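Local coordinates for protein ORF10 (PDB 6RIW) that forms the ketosynthase–chain length factor didomain of a polyunsaturated fatty acid synthase and probably condenses acyl units during fatty acid chain extension, at residues Glu503-Met509 / Lys911-Ile917; Leu586-Gln590 / Glu700-Leu704; Ala144-Val148 / Ser918-Val922; Pro525-Val530 / Val741-Ala745; Asn514-Gln520 / Met950-Pro955. All blocks are in the same frame, centred on the assembly; numbering follows the deposited sequence.

Contact 1: residues Glu503-Met509 / Lys911-Ile917; sequences EQRWKGM and KLGGQLI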
# COMPACT_ATOMS: atom_id res chain seq x y z
N GLU A 503 -6.07 -10.36 -26.65
CA GLU A 503 -7.03 -11.46 -26.51
C GLU A 503 -7.14 -12.01 -25.09
O GLU A 503 -8.24 -12.38 -24.68
CB GLU A 503 -6.67 -12.59 -27.49
CG GLU A 503 -7.13 -12.23 -28.87
CD GLU A 503 -7.53 -13.43 -29.74
OE1 GLU A 503 -7.07 -14.57 -29.45
OE2 GLU A 503 -8.29 -13.19 -30.72
N GLN A 504 -6.04 -12.10 -24.34
CA GLN A 504 -6.09 -12.67 -23.00
C GLN A 504 -6.14 -11.63 -21.89
O GLN A 504 -6.18 -12.00 -20.71
CB GLN A 504 -4.87 -13.57 -22.78
CG GLN A 504 -4.87 -14.84 -23.62
CD GLN A 504 -3.55 -15.55 -23.48
OE1 GLN A 504 -3.13 -15.86 -22.36
NE2 GLN A 504 -2.87 -15.80 -24.60
N ARG A 505 -6.15 -10.35 -22.23
CA ARG A 505 -5.97 -9.32 -21.21
C ARG A 505 -7.10 -9.31 -20.18
O ARG A 505 -6.86 -9.02 -19.00
CB ARG A 505 -5.86 -7.95 -21.89
CG ARG A 505 -5.60 -6.77 -20.91
CD ARG A 505 -4.15 -6.80 -20.39
NE ARG A 505 -3.94 -5.88 -19.26
CZ ARG A 505 -4.19 -6.20 -18.00
NH1 ARG A 505 -4.70 -7.40 -17.68
NH2 ARG A 505 -3.94 -5.32 -17.02
N TRP A 506 -8.35 -9.57 -20.59
CA TRP A 506 -9.47 -9.69 -19.64
C TRP A 506 -9.89 -11.14 -19.41
O TRP A 506 -11.01 -11.40 -18.95
CB TRP A 506 -10.67 -8.87 -20.11
CG TRP A 506 -10.50 -7.38 -20.02
CD1 TRP A 506 -9.37 -6.69 -19.65
CD2 TRP A 506 -11.49 -6.39 -20.33
NE1 TRP A 506 -9.62 -5.31 -19.70
CE2 TRP A 506 -10.91 -5.12 -20.13
CE3 TRP A 506 -12.83 -6.47 -20.75
CZ2 TRP A 506 -11.62 -3.93 -20.33
CZ3 TRP A 506 -13.54 -5.28 -20.95
CH2 TRP A 506 -12.93 -4.03 -20.75
N LYS A 507 -9.01 -12.10 -19.69
CA LYS A 507 -9.35 -13.52 -19.55
C LYS A 507 -10.62 -13.85 -20.32
O LYS A 507 -11.41 -14.73 -19.93
CB LYS A 507 -9.49 -13.91 -18.07
CG LYS A 507 -8.18 -13.89 -17.31
CD LYS A 507 -8.32 -14.37 -15.85
CE LYS A 507 -6.92 -14.58 -15.26
NZ LYS A 507 -6.89 -15.30 -13.94
N GLY A 508 -10.83 -13.14 -21.44
CA GLY A 508 -11.96 -13.39 -22.32
C GLY A 508 -13.28 -12.85 -21.82
O GLY A 508 -14.30 -13.06 -22.48
N MET A 509 -13.29 -12.14 -20.68
CA MET A 509 -14.55 -11.67 -20.11
C MET A 509 -15.27 -10.64 -20.99
O MET A 509 -16.48 -10.45 -20.80
CB MET A 509 -14.30 -11.10 -18.71
CG MET A 509 -13.95 -12.20 -17.69
SD MET A 509 -13.78 -11.53 -16.00
CE MET A 509 -12.00 -11.54 -15.82
N LYS A 911 2.48 -12.93 -20.54
CA LYS A 911 1.30 -12.22 -21.01
C LYS A 911 0.49 -11.71 -19.83
O LYS A 911 0.38 -12.39 -18.80
CB LYS A 911 0.43 -13.13 -21.88
CG LYS A 911 0.99 -13.34 -23.28
CD LYS A 911 0.14 -14.29 -24.11
CE LYS A 911 0.65 -14.39 -25.55
NZ LYS A 911 0.50 -13.10 -26.28
N LEU A 912 -0.05 -10.51 -19.97
CA LEU A 912 -0.96 -9.97 -18.96
C LEU A 912 -2.33 -10.62 -19.13
O LEU A 912 -2.68 -11.12 -20.20
CB LEU A 912 -1.05 -8.45 -19.08
CG LEU A 912 0.09 -7.70 -18.37
CD1 LEU A 912 1.40 -7.89 -19.12
CD2 LEU A 912 -0.25 -6.21 -18.29
N GLY A 913 -3.12 -10.62 -18.06
CA GLY A 913 -4.35 -11.38 -18.06
C GLY A 913 -4.03 -12.83 -17.77
O GLY A 913 -3.20 -13.14 -16.91
N GLY A 914 -4.66 -13.73 -18.50
CA GLY A 914 -4.38 -15.14 -18.30
C GLY A 914 -5.37 -15.99 -19.06
O GLY A 914 -6.03 -15.52 -19.99
N GLN A 915 -5.46 -17.25 -18.64
CA GLN A 915 -6.34 -18.23 -19.26
C GLN A 915 -7.76 -17.68 -19.45
O GLN A 915 -8.30 -16.99 -18.57
CB GLN A 915 -6.38 -19.48 -18.38
CG GLN A 915 -7.31 -20.58 -18.86
CD GLN A 915 -6.91 -21.91 -18.29
OE1 GLN A 915 -6.87 -22.09 -17.07
NE2 GLN A 915 -6.58 -22.84 -19.16
N LEU A 916 -8.35 -17.98 -20.60
CA LEU A 916 -9.73 -17.58 -20.86
C LEU A 916 -10.67 -18.40 -19.97
O LEU A 916 -10.69 -19.63 -20.06
CB LEU A 916 -10.06 -17.78 -22.33
CG LEU A 916 -9.00 -17.14 -23.24
CD1 LEU A 916 -9.00 -17.76 -24.64
CD2 LEU A 916 -9.24 -15.66 -23.30
N ILE A 917 -11.43 -17.72 -19.10
CA ILE A 917 -12.24 -18.42 -18.10
C ILE A 917 -13.26 -19.34 -18.76
O ILE A 917 -13.38 -20.52 -18.40
CB ILE A 917 -12.94 -17.42 -17.16
CG1 ILE A 917 -11.93 -16.53 -16.41
CG2 ILE A 917 -13.82 -18.17 -16.14
CD1 ILE A 917 -12.60 -15.33 -15.71
O HOH W 1 -2.37 -14.21 -20.77
O HOH W 2 -7.75 -17.59 -15.90
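Two backbone hydrogen bonds stitch these loops together, Gly914 N to Gln504 O at 3.2 Å and Ile917 N to Lys507 O at 3.1 Å. The 503-509 loop, a type I turn followed by a type I' turn, belongs to the chain length factor half. Gln504 O accepts two N-H groups: Lys507 N closes the type I turn on it, and Gly914 N reaches it across the contact. The second bond uses the first turn of a helix whose N-cap is Leu916, so that the oxygen of Lys507 meets an amide at the helix start. Gly913 lies so near the Gln504–Arg505 backbone that its CA–H points at Gln504 O, 3.3 Å away. The side chain of Gln504 leaves the turn, and its amide end crosses the Lys911 chain at about a right angle, Gln504 NE2 against Lys911 CD at 3.4 Å. Arg505 runs alongside Leu912, with CD 3.7 Å from Leu912 CB and Leu912 CD2 over one face of the guanidinium. Lys507 lies extended across the backbone of Gly914 and Gln915, and its NZ goes on to Val628 O. Leu916 CD2 presses on Gly508 N at 3.5 Å, while Met509 CE touches Ile917 CD1. Arg505 forms a salt bridge with Glu743. Met509 and Ile917 rest on helix 129-148 through Val140, and Trp506 turns the other way, onto helix 699-706.

Contact 2: residues Leu586-Gln590 / Glu700-Leu704; sequences LELHQ and ENITL
Leu586 and Glu700 meet closely at their roots, CB to CB at 3.5 Å. From there Leu586 CD1 runs along helix 699-706, 3.7 Å from Asn701 CA and 3.9 Å from Leu704 CD2. Glu700 goes the other way: its chain bends at chi2 (91°), which carries the carboxylate past Leu586 O to Glu587 and Gln590. Gln590 NE2 donates to the syn lone pair of Glu700 OE2 at 2.8 Å, with amide and carboxylate nearly coplanar. The other oxygen, OE1, sits 3.5 Å from Glu587 CG, and a water lies close to both Glu700 OE1 and Glu587 OE2. Those two acids would be expected to repel, but Glu587 OE2 has a salt bridge to Arg505, which probably eases the pairing. Further out, Tyr137 OH gives Glu700 OE2 a second donor, and Lys507 NZ holds the far end of the Gln590 amide. Leu586 O is kept in place by both the backbone N and the ring ND1 of His589, whose NE2 reaches Ser129. Tyr137 and Ser129 belong to the ketosynthase half, so this buried contact between a 3-10 turn leading into helix 589-595 and helix 699-706, inside the thiolase-like chain length factor fold, backs onto the interface between the two domains.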
# COMPACT_ATOMS: atom_id res chain seq x y z
N LEU A 586 -5.91 -4.61 -8.66
CA LEU A 586 -7.30 -5.03 -8.53
C LEU A 586 -7.51 -6.47 -8.99
O LEU A 586 -8.49 -7.11 -8.56
CB LEU A 586 -8.18 -4.08 -9.32
CG LEU A 586 -8.17 -2.61 -8.82
CD1 LEU A 586 -8.94 -1.72 -9.81
CD2 LEU A 586 -8.78 -2.50 -7.42
N GLU A 587 -6.63 -7.01 -9.86
CA GLU A 587 -6.75 -8.42 -10.25
C GLU A 587 -6.51 -9.37 -9.09
O GLU A 587 -6.80 -10.57 -9.22
CB GLU A 587 -5.79 -8.76 -11.42
CG GLU A 587 -6.16 -8.03 -12.71
CD GLU A 587 -5.31 -8.47 -13.91
OE1 GLU A 587 -4.27 -9.14 -13.71
OE2 GLU A 587 -5.69 -8.14 -15.05
N LEU A 588 -6.02 -8.88 -7.95
CA LEU A 588 -5.90 -9.75 -6.78
C LEU A 588 -7.23 -10.33 -6.31
O LEU A 588 -7.23 -11.34 -5.58
CB LEU A 588 -5.23 -8.99 -5.63
CG LEU A 588 -3.74 -8.63 -5.80
CD1 LEU A 588 -3.26 -7.89 -4.56
CD2 LEU A 588 -2.91 -9.87 -6.07
N HIS A 589 -8.36 -9.71 -6.68
CA HIS A 589 -9.67 -10.26 -6.33
C HIS A 589 -9.94 -11.58 -7.04
O HIS A 589 -10.82 -12.33 -6.61
CB HIS A 589 -10.77 -9.24 -6.65
CG HIS A 589 -10.67 -8.00 -5.81
ND1 HIS A 589 -10.05 -6.86 -6.25
CD2 HIS A 589 -11.09 -7.75 -4.54
CE1 HIS A 589 -10.08 -5.94 -5.29
NE2 HIS A 589 -10.72 -6.45 -4.25
N GLN A 590 -9.18 -11.88 -8.10
CA GLN A 590 -9.38 -13.15 -8.79
C GLN A 590 -9.00 -14.33 -7.92
O GLN A 590 -9.51 -15.43 -8.14
CB GLN A 590 -8.58 -13.16 -10.10
CG GLN A 590 -9.10 -12.15 -11.11
CD GLN A 590 -8.16 -11.95 -12.28
OE1 GLN A 590 -7.30 -12.77 -12.52
NE2 GLN A 590 -8.34 -10.85 -13.02
N GLU A 700 -11.08 -5.06 -14.04
CA GLU A 700 -11.43 -4.51 -12.73
C GLU A 700 -11.25 -3.00 -12.70
O GLU A 700 -12.08 -2.28 -12.15
CB GLU A 700 -10.59 -5.16 -11.65
CG GLU A 700 -10.89 -6.64 -11.43
CD GLU A 700 -10.04 -7.59 -12.28
OE1 GLU A 700 -9.46 -7.15 -13.32
OE2 GLU A 700 -9.96 -8.78 -11.92
N ASN A 701 -10.15 -2.51 -13.29
CA ASN A 701 -9.98 -1.06 -13.29
C ASN A 701 -10.98 -0.37 -14.20
O ASN A 701 -11.47 0.71 -13.86
CB ASN A 701 -8.57 -0.64 -13.69
CG ASN A 701 -8.37 0.85 -13.49
OD1 ASN A 701 -8.45 1.33 -12.35
ND2 ASN A 701 -8.14 1.59 -14.57
N ILE A 702 -11.30 -0.96 -15.36
CA ILE A 702 -12.29 -0.31 -16.21
C ILE A 702 -13.64 -0.24 -15.48
O ILE A 702 -14.31 0.81 -15.46
CB ILE A 702 -12.41 -1.04 -17.57
CG1 ILE A 702 -11.47 -0.45 -18.62
CG2 ILE A 702 -13.83 -0.78 -18.16
CD1 ILE A 702 -10.00 -0.45 -18.24
N THR A 703 -14.03 -1.34 -14.84
CA THR A 703 -15.23 -1.38 -14.00
C THR A 703 -15.22 -0.30 -12.92
O THR A 703 -16.20 0.44 -12.75
CB THR A 703 -15.32 -2.76 -13.32
OG1 THR A 703 -15.44 -3.77 -14.32
CG2 THR A 703 -16.54 -2.84 -12.39
N LEU A 704 -14.11 -0.19 -12.19
CA LEU A 704 -14.01 0.80 -11.12
C LEU A 704 -14.13 2.22 -11.65
O LEU A 704 -14.89 3.04 -11.12
CB LEU A 704 -12.68 0.61 -10.37
CG LEU A 704 -12.35 1.70 -9.35
CD1 LEU A 704 -13.47 1.78 -8.29
CD2 LEU A 704 -11.00 1.45 -8.69
O HOH W 3 -8.44 -8.08 -16.08

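Contact 3: residues Ala144-Val148 / Ser918-Val922; sequences ALKAV and SNAIV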
# COMPACT_ATOMS: atom_id res chain seq x y z
N ALA A 144 -20.68 -20.29 -18.18
CA ALA A 144 -19.98 -21.45 -18.70
C ALA A 144 -20.60 -22.75 -18.20
O ALA A 144 -20.76 -23.71 -18.96
CB ALA A 144 -18.50 -21.40 -18.32
N LEU A 145 -20.94 -22.80 -16.91
CA LEU A 145 -21.56 -24.00 -16.35
C LEU A 145 -22.97 -24.24 -16.89
O LEU A 145 -23.38 -25.40 -17.03
CB LEU A 145 -21.56 -23.92 -14.81
CG LEU A 145 -20.17 -24.11 -14.19
CD1 LEU A 145 -20.13 -23.86 -12.67
CD2 LEU A 145 -19.55 -25.46 -14.52
N LYS A 146 -23.73 -23.18 -17.19
CA LYS A 146 -24.98 -23.36 -17.92
C LYS A 146 -24.74 -24.07 -19.25
O LYS A 146 -25.49 -24.98 -19.64
CB LYS A 146 -25.66 -22.01 -18.18
CG LYS A 146 -26.28 -21.33 -16.96
CD LYS A 146 -26.96 -20.05 -17.43
CE LYS A 146 -28.07 -19.60 -16.47
NZ LYS A 146 -27.54 -19.21 -15.12
N ALA A 147 -23.69 -23.66 -19.98
CA ALA A 147 -23.41 -24.26 -21.28
C ALA A 147 -22.97 -25.72 -21.14
O ALA A 147 -23.25 -26.53 -22.03
CB ALA A 147 -22.33 -23.46 -22.02
N VAL A 148 -22.31 -26.06 -20.04
CA VAL A 148 -21.79 -27.42 -19.87
C VAL A 148 -22.85 -28.35 -19.29
O VAL A 148 -23.03 -29.48 -19.76
CB VAL A 148 -20.53 -27.38 -18.98
CG1 VAL A 148 -20.12 -28.77 -18.58
CG2 VAL A 148 -19.38 -26.70 -19.73
N SER A 918 -14.06 -18.81 -19.69
CA SER A 918 -15.15 -19.60 -20.25
C SER A 918 -14.60 -20.80 -21.02
O SER A 918 -15.06 -21.93 -20.84
CB SER A 918 -16.04 -18.74 -21.13
OG SER A 918 -17.11 -19.52 -21.64
N ASN A 919 -13.60 -20.56 -21.88
CA ASN A 919 -13.04 -21.66 -22.67
C ASN A 919 -12.49 -22.76 -21.78
O ASN A 919 -12.61 -23.95 -22.11
CB ASN A 919 -11.91 -21.13 -23.57
CG ASN A 919 -12.43 -20.37 -24.77
OD1 ASN A 919 -13.65 -20.28 -25.00
ND2 ASN A 919 -11.51 -19.80 -25.54
N ALA A 920 -11.82 -22.39 -20.68
CA ALA A 920 -11.23 -23.38 -19.79
C ALA A 920 -12.29 -24.28 -19.17
O ALA A 920 -12.02 -25.45 -18.87
CB ALA A 920 -10.43 -22.70 -18.68
N ILE A 921 -13.50 -23.77 -18.96
CA ILE A 921 -14.58 -24.58 -18.42
C ILE A 921 -15.34 -25.32 -19.53
O ILE A 921 -15.48 -26.54 -19.48
CB ILE A 921 -15.51 -23.67 -17.58
CG1 ILE A 921 -14.72 -23.11 -16.38
CG2 ILE A 921 -16.76 -24.41 -17.12
CD1 ILE A 921 -15.39 -21.90 -15.69
N VAL A 922 -15.79 -24.59 -20.56
CA VAL A 922 -16.66 -25.20 -21.58
C VAL A 922 -15.91 -26.24 -22.40
O VAL A 922 -16.51 -27.20 -22.88
CB VAL A 922 -17.31 -24.15 -22.50
CG1 VAL A 922 -18.20 -23.17 -21.73
CG2 VAL A 922 -16.28 -23.43 -23.32
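Ala144 and Ile921 make the tight centre of this helix pair. The methyl of Ala144 sits 3.7 Å from Ile921 CG2 and 3.8 Å from Ile921 CB, with Val922 CG1 at 3.9 Å from Ala144 CB beside it. The axes of the two short helical segments pass 9.1 Å apart, with the small Ala144 facing Ile921 and Val922, and the helices run in nearly the same direction, 26° apart. One turn on, Val148 brings its CG2 methyl down on the other backbone, 3.6 Å from Val922 CA. With CG1 anti to the backbone N (chi1 170°), it is the CG2 branch that faces across. Leu145 comes in beside them from the buried flank and crosses Ile921 at about a right angle, only the tip of its CD2 branch touching CG2.

Toward solvent the fit slackens. Ala147 is exposed, and its CB reaches only Val922 CG1, at 4.2 Å. At the other end of the same rim, Ser918 OG stays 4.1 Å from Ala144 CB. No hydrogen bond crosses, so the pair rests mainly on apolar contacts. Helix 129-148 comes from the ketosynthase domain, and helix 917-922 follows the loop after strand 907-911. Val148 also meets Leu929 and Lys933 of helix 929-934, and Leu145 leans on Phe153.

Contact 4: residues Pro525-Val530 / Val741-Ala745; sequences PKGSYV and VGEGA
A short parallel beta bridge between Ser528 and Gly742 lays the 525-530 segment along the start of strand 741-752. Ser528 N gives a nearly straight bond to Val741 O, 2.8 Å long. The return bond, Glu743 N to Ser528 O, is weak. Ser528 is also the centre of an inverse gamma turn, and past it the chain swings away from the strand, so backbone pairing stops and a side chain takes over. With CG in the crowded position between its N and carbonyl carbon (chi1 65°), Glu743 sends an extended chain alongside the departing backbone and accepts Val530 N on the anti lone pair of OE2 at 2.8 Å. Its OE1 takes a further bond from Gly697 N, so both oxygens of this buried carboxylate have partners. Strand 741-752 pairs antiparallel with strands 469-478 and 687-694 in the thiolase-like chain length factor half, and the 525-530 segment joins it at this end. Val741 spreads its two methyls over the partner: CG2 lies 3.9 Å from Pro525 CB, and CG1 meets the Tyr529 ring at CE1, 3.7 Å away. The ring hydroxyl donates to Pro525 O, which lies near the ring plane. At the start of the pairing a water links Lys526 O to Val741 N; further along, a second water bonds to Ser528 OG and Glu743 O, and Thr497 is another partner of that serine hydroxyl.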
# COMPACT_ATOMS: atom_id res chain seq x y z
N PRO A 525 -12.92 -1.05 -24.42
CA PRO A 525 -12.45 0.19 -25.04
C PRO A 525 -11.15 -0.02 -25.79
O PRO A 525 -10.31 -0.82 -25.39
CB PRO A 525 -12.25 1.15 -23.86
CG PRO A 525 -13.08 0.61 -22.77
CD PRO A 525 -13.12 -0.90 -22.97
N LYS A 526 -10.97 0.73 -26.86
CA LYS A 526 -9.65 0.81 -27.45
C LYS A 526 -8.77 1.60 -26.49
O LYS A 526 -9.20 2.63 -25.97
CB LYS A 526 -9.74 1.49 -28.81
CG LYS A 526 -8.42 1.46 -29.57
CD LYS A 526 -8.66 1.71 -31.05
CE LYS A 526 -7.33 1.95 -31.78
NZ LYS A 526 -7.61 2.58 -33.10
N GLY A 527 -7.55 1.12 -26.23
CA GLY A 527 -6.70 1.84 -25.28
C GLY A 527 -5.25 1.39 -25.33
O GLY A 527 -4.86 0.55 -26.14
N SER A 528 -4.45 1.98 -24.45
CA SER A 528 -3.02 1.68 -24.46
C SER A 528 -2.74 0.50 -23.53
O SER A 528 -2.24 0.62 -22.41
CB SER A 528 -2.23 2.93 -24.08
OG SER A 528 -0.83 2.68 -24.07
N TYR A 529 -3.10 -0.69 -24.02
CA TYR A 529 -2.92 -1.90 -23.24
C TYR A 529 -1.50 -2.42 -23.41
O TYR A 529 -0.88 -2.25 -24.47
CB TYR A 529 -3.89 -3.00 -23.68
CG TYR A 529 -5.34 -2.68 -23.50
CD1 TYR A 529 -5.95 -2.80 -22.25
CD2 TYR A 529 -6.13 -2.24 -24.58
CE1 TYR A 529 -7.29 -2.51 -22.08
CE2 TYR A 529 -7.47 -1.94 -24.40
CZ TYR A 529 -8.05 -2.09 -23.15
OH TYR A 529 -9.39 -1.80 -22.98
N VAL A 530 -1.03 -3.10 -22.37
CA VAL A 530 0.21 -3.86 -22.43
C VAL A 530 -0.17 -5.32 -22.67
O VAL A 530 -0.80 -5.95 -21.81
CB VAL A 530 1.04 -3.70 -21.15
CG1 VAL A 530 2.25 -4.64 -21.17
CG2 VAL A 530 1.51 -2.25 -21.00
N VAL A 741 -8.24 4.73 -21.79
CA VAL A 741 -7.62 3.58 -21.12
C VAL A 741 -6.13 3.54 -21.43
O VAL A 741 -5.71 3.70 -22.59
CB VAL A 741 -8.31 2.27 -21.56
CG1 VAL A 741 -7.52 1.07 -21.07
CG2 VAL A 741 -9.77 2.20 -21.04
N GLY A 742 -5.31 3.33 -20.40
CA GLY A 742 -3.89 3.10 -20.60
C GLY A 742 -3.32 2.37 -19.41
O GLY A 742 -3.95 2.31 -18.36
N GLU A 743 -2.13 1.80 -19.59
CA GLU A 743 -1.48 1.15 -18.46
C GLU A 743 0.02 1.07 -18.69
O GLU A 743 0.51 1.29 -19.80
CB GLU A 743 -2.06 -0.26 -18.21
CG GLU A 743 -1.80 -1.26 -19.34
CD GLU A 743 -2.51 -2.60 -19.10
OE1 GLU A 743 -3.00 -2.82 -17.97
OE2 GLU A 743 -2.59 -3.44 -20.04
N GLY A 744 0.75 0.76 -17.62
CA GLY A 744 2.18 0.57 -17.74
C GLY A 744 2.91 0.90 -16.44
O GLY A 744 2.33 0.88 -15.36
N ALA A 745 4.20 1.16 -16.60
CA ALA A 745 5.11 1.33 -15.47
C ALA A 745 6.25 2.21 -15.93
O ALA A 745 6.58 2.24 -17.11
CB ALA A 745 5.63 -0.03 -14.96
O HOH W 4 -9.97 4.38 -24.18
O HOH W 5 0.06 3.32 -21.55

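Contact 5: residues Asn514-Gln520 / Met950-Pro955; sequences NVMQSLQ and MDNLKP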
# COMPACT_ATOMS: atom_id res chain seq x y z
N ASN A 514 -23.54 -10.79 -20.64
CA ASN A 514 -24.14 -10.33 -19.38
C ASN A 514 -23.20 -9.38 -18.64
O ASN A 514 -23.64 -8.34 -18.14
CB ASN A 514 -24.50 -11.53 -18.50
CG ASN A 514 -25.68 -12.33 -19.05
OD1 ASN A 514 -26.64 -11.77 -19.54
ND2 ASN A 514 -25.58 -13.66 -18.98
N VAL A 515 -21.92 -9.71 -18.56
CA VAL A 515 -20.94 -8.79 -17.96
C VAL A 515 -20.93 -7.46 -18.71
O VAL A 515 -20.99 -6.38 -18.11
CB VAL A 515 -19.55 -9.44 -17.94
CG1 VAL A 515 -18.45 -8.37 -17.69
CG2 VAL A 515 -19.51 -10.56 -16.88
N MET A 516 -20.85 -7.51 -20.04
CA MET A 516 -20.73 -6.26 -20.79
C MET A 516 -22.01 -5.44 -20.69
O MET A 516 -21.95 -4.21 -20.62
CB MET A 516 -20.36 -6.54 -22.24
CG MET A 516 -18.98 -7.22 -22.33
SD MET A 516 -17.61 -6.16 -21.77
CE MET A 516 -17.47 -5.18 -23.26
N GLN A 517 -23.18 -6.10 -20.64
CA GLN A 517 -24.42 -5.38 -20.42
C GLN A 517 -24.43 -4.69 -19.06
O GLN A 517 -24.89 -3.55 -18.94
CB GLN A 517 -25.60 -6.34 -20.53
CG GLN A 517 -26.95 -5.67 -20.52
CD GLN A 517 -28.08 -6.70 -20.47
OE1 GLN A 517 -29.24 -6.35 -20.25
NE2 GLN A 517 -27.73 -7.97 -20.68
N SER A 518 -23.95 -5.38 -18.02
CA SER A 518 -23.91 -4.78 -16.68
C SER A 518 -22.98 -3.57 -16.65
O SER A 518 -23.28 -2.57 -15.99
CB SER A 518 -23.47 -5.80 -15.64
OG SER A 518 -24.40 -6.87 -15.56
N LEU A 519 -21.85 -3.65 -17.36
CA LEU A 519 -20.89 -2.56 -17.44
C LEU A 519 -21.32 -1.46 -18.41
O LEU A 519 -20.64 -0.44 -18.48
CB LEU A 519 -19.51 -3.11 -17.84
CG LEU A 519 -18.87 -4.10 -16.85
CD1 LEU A 519 -17.53 -4.61 -17.41
CD2 LEU A 519 -18.65 -3.38 -15.52
N GLN A 520 -22.41 -1.66 -19.14
CA GLN A 520 -22.89 -0.69 -20.14
C GLN A 520 -21.82 -0.40 -21.19
O GLN A 520 -21.65 0.74 -21.65
CB GLN A 520 -23.38 0.59 -19.46
CG GLN A 520 -24.47 0.26 -18.46
CD GLN A 520 -25.04 1.49 -17.80
OE1 GLN A 520 -24.46 2.57 -17.86
NE2 GLN A 520 -26.18 1.32 -17.14
N MET A 950 -25.38 -8.76 -10.04
CA MET A 950 -24.54 -7.88 -10.85
C MET A 950 -24.70 -6.41 -10.53
O MET A 950 -24.04 -5.58 -11.17
CB MET A 950 -24.87 -8.10 -12.33
CG MET A 950 -24.80 -9.55 -12.77
SD MET A 950 -23.10 -10.11 -12.73
CE MET A 950 -22.62 -9.52 -14.36
N ASP A 951 -25.55 -6.06 -9.55
CA ASP A 951 -25.92 -4.66 -9.29
C ASP A 951 -24.70 -3.77 -9.06
O ASP A 951 -24.70 -2.60 -9.46
CB ASP A 951 -26.83 -4.55 -8.06
CG ASP A 951 -27.98 -5.53 -8.08
OD1 ASP A 951 -27.74 -6.74 -7.86
OD2 ASP A 951 -29.13 -5.08 -8.32
N ASN A 952 -23.68 -4.27 -8.35
CA ASN A 952 -22.54 -3.43 -8.01
C ASN A 952 -21.68 -3.06 -9.22
O ASN A 952 -20.85 -2.14 -9.11
CB ASN A 952 -21.67 -4.13 -6.97
CG ASN A 952 -22.21 -3.96 -5.56
OD1 ASN A 952 -22.80 -2.94 -5.25
ND2 ASN A 952 -22.00 -4.95 -4.72
N LEU A 953 -21.84 -3.75 -10.35
CA LEU A 953 -21.07 -3.45 -11.55
C LEU A 953 -21.64 -2.27 -12.33
O LEU A 953 -20.90 -1.64 -13.10
CB LEU A 953 -21.03 -4.68 -12.46
CG LEU A 953 -20.44 -5.96 -11.91
CD1 LEU A 953 -20.45 -7.08 -13.00
CD2 LEU A 953 -19.03 -5.72 -11.39
N LYS A 954 -22.92 -1.98 -12.19
CA LYS A 954 -23.51 -0.88 -12.94
C LYS A 954 -22.79 0.42 -12.58
O LYS A 954 -22.64 0.72 -11.38
CB LYS A 954 -24.99 -0.78 -12.61
CG LYS A 954 -25.67 0.43 -13.22
CD LYS A 954 -27.15 0.47 -12.80
CE LYS A 954 -27.98 1.37 -13.71
NZ LYS A 954 -28.02 2.76 -13.20
N PRO A 955 -22.35 1.22 -13.56
CA PRO A 955 -21.70 2.50 -13.25
C PRO A 955 -22.49 3.35 -12.25
O PRO A 955 -23.66 3.68 -12.48
CB PRO A 955 -21.60 3.18 -14.62
CG PRO A 955 -21.50 2.02 -15.61
CD PRO A 955 -22.37 0.92 -15.01
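Met950 folds its side chain over Ser518, CE coming within 3.4 Å of OG and CB within 3.5 Å of the same atom. Bends at chi2 (-68°) and chi3 (-85°) curl the thioether back, so the terminal methyl lies across the helix surface and also meets Val515 CG2, at 4.1 Å. The serine hydroxyl has its bond within the helix: OG donates to Asn514 O, which takes Ser518 N from the opposite face of its plane. What Met950 covers is therefore a polar group already paired. Helix 513-519 ends here in a Schellman motif, where Gln520 takes positive phi and two bonds return into the last turn. The irregular 950-955 segment, with helical angles at 951-953 but no regular bonding, packs against that terminus. Near the end of the helix the Ser518 carbonyl points at the incoming chain, with Lys954 CA–H directed to Ser518 O (3.5 Å) and Pro955 CD beside it. Leu519 turns its CD2 branch to Leu953, 3.7 Å from the carbonyl O and 4.1 Å from CB. On the outer side the Gln520 amide lies against the proline ring, OE1 3.8 Å from Pro955 CG, while its NE2 rests near the aliphatic part of Lys954. Helix 699-706 lies against this contact: Thr703 touches both Leu519 and Leu953, and Gln706 NE2 donates to Leu519 O. Along the flank, Pro135 and Gln139 of the ketosynthase helix 129-148 press on Met950, and Asn143 OD1 accepts from Asn514 ND2.

In the fold
Contact 1 has direct partners in the other four. Arg505 joins contacts 2 and 4 by salt bridges, NH1 to Glu587 OE2 at 2.9 Å and NH2 to Glu743 OE1 at 2.8 Å, so one guanidinium links the 586-590 segment with strand 741-752. Contact 3 continues from contact 1 along helix 917-922, their centres about 15 Å apart. Helix 699-706 ties contacts 2 and 5 together: Thr703 OG1 lies 3.4 Å from Leu519 CD2. Contacts 3 and 4 stand furthest apart, about 28 Å between centres. Helix 129-148 of the ketosynthase borders contacts 1, 2 and 5 and supplies one side of contact 3. All five lie away from the magnesium site at Met1 and Lys286.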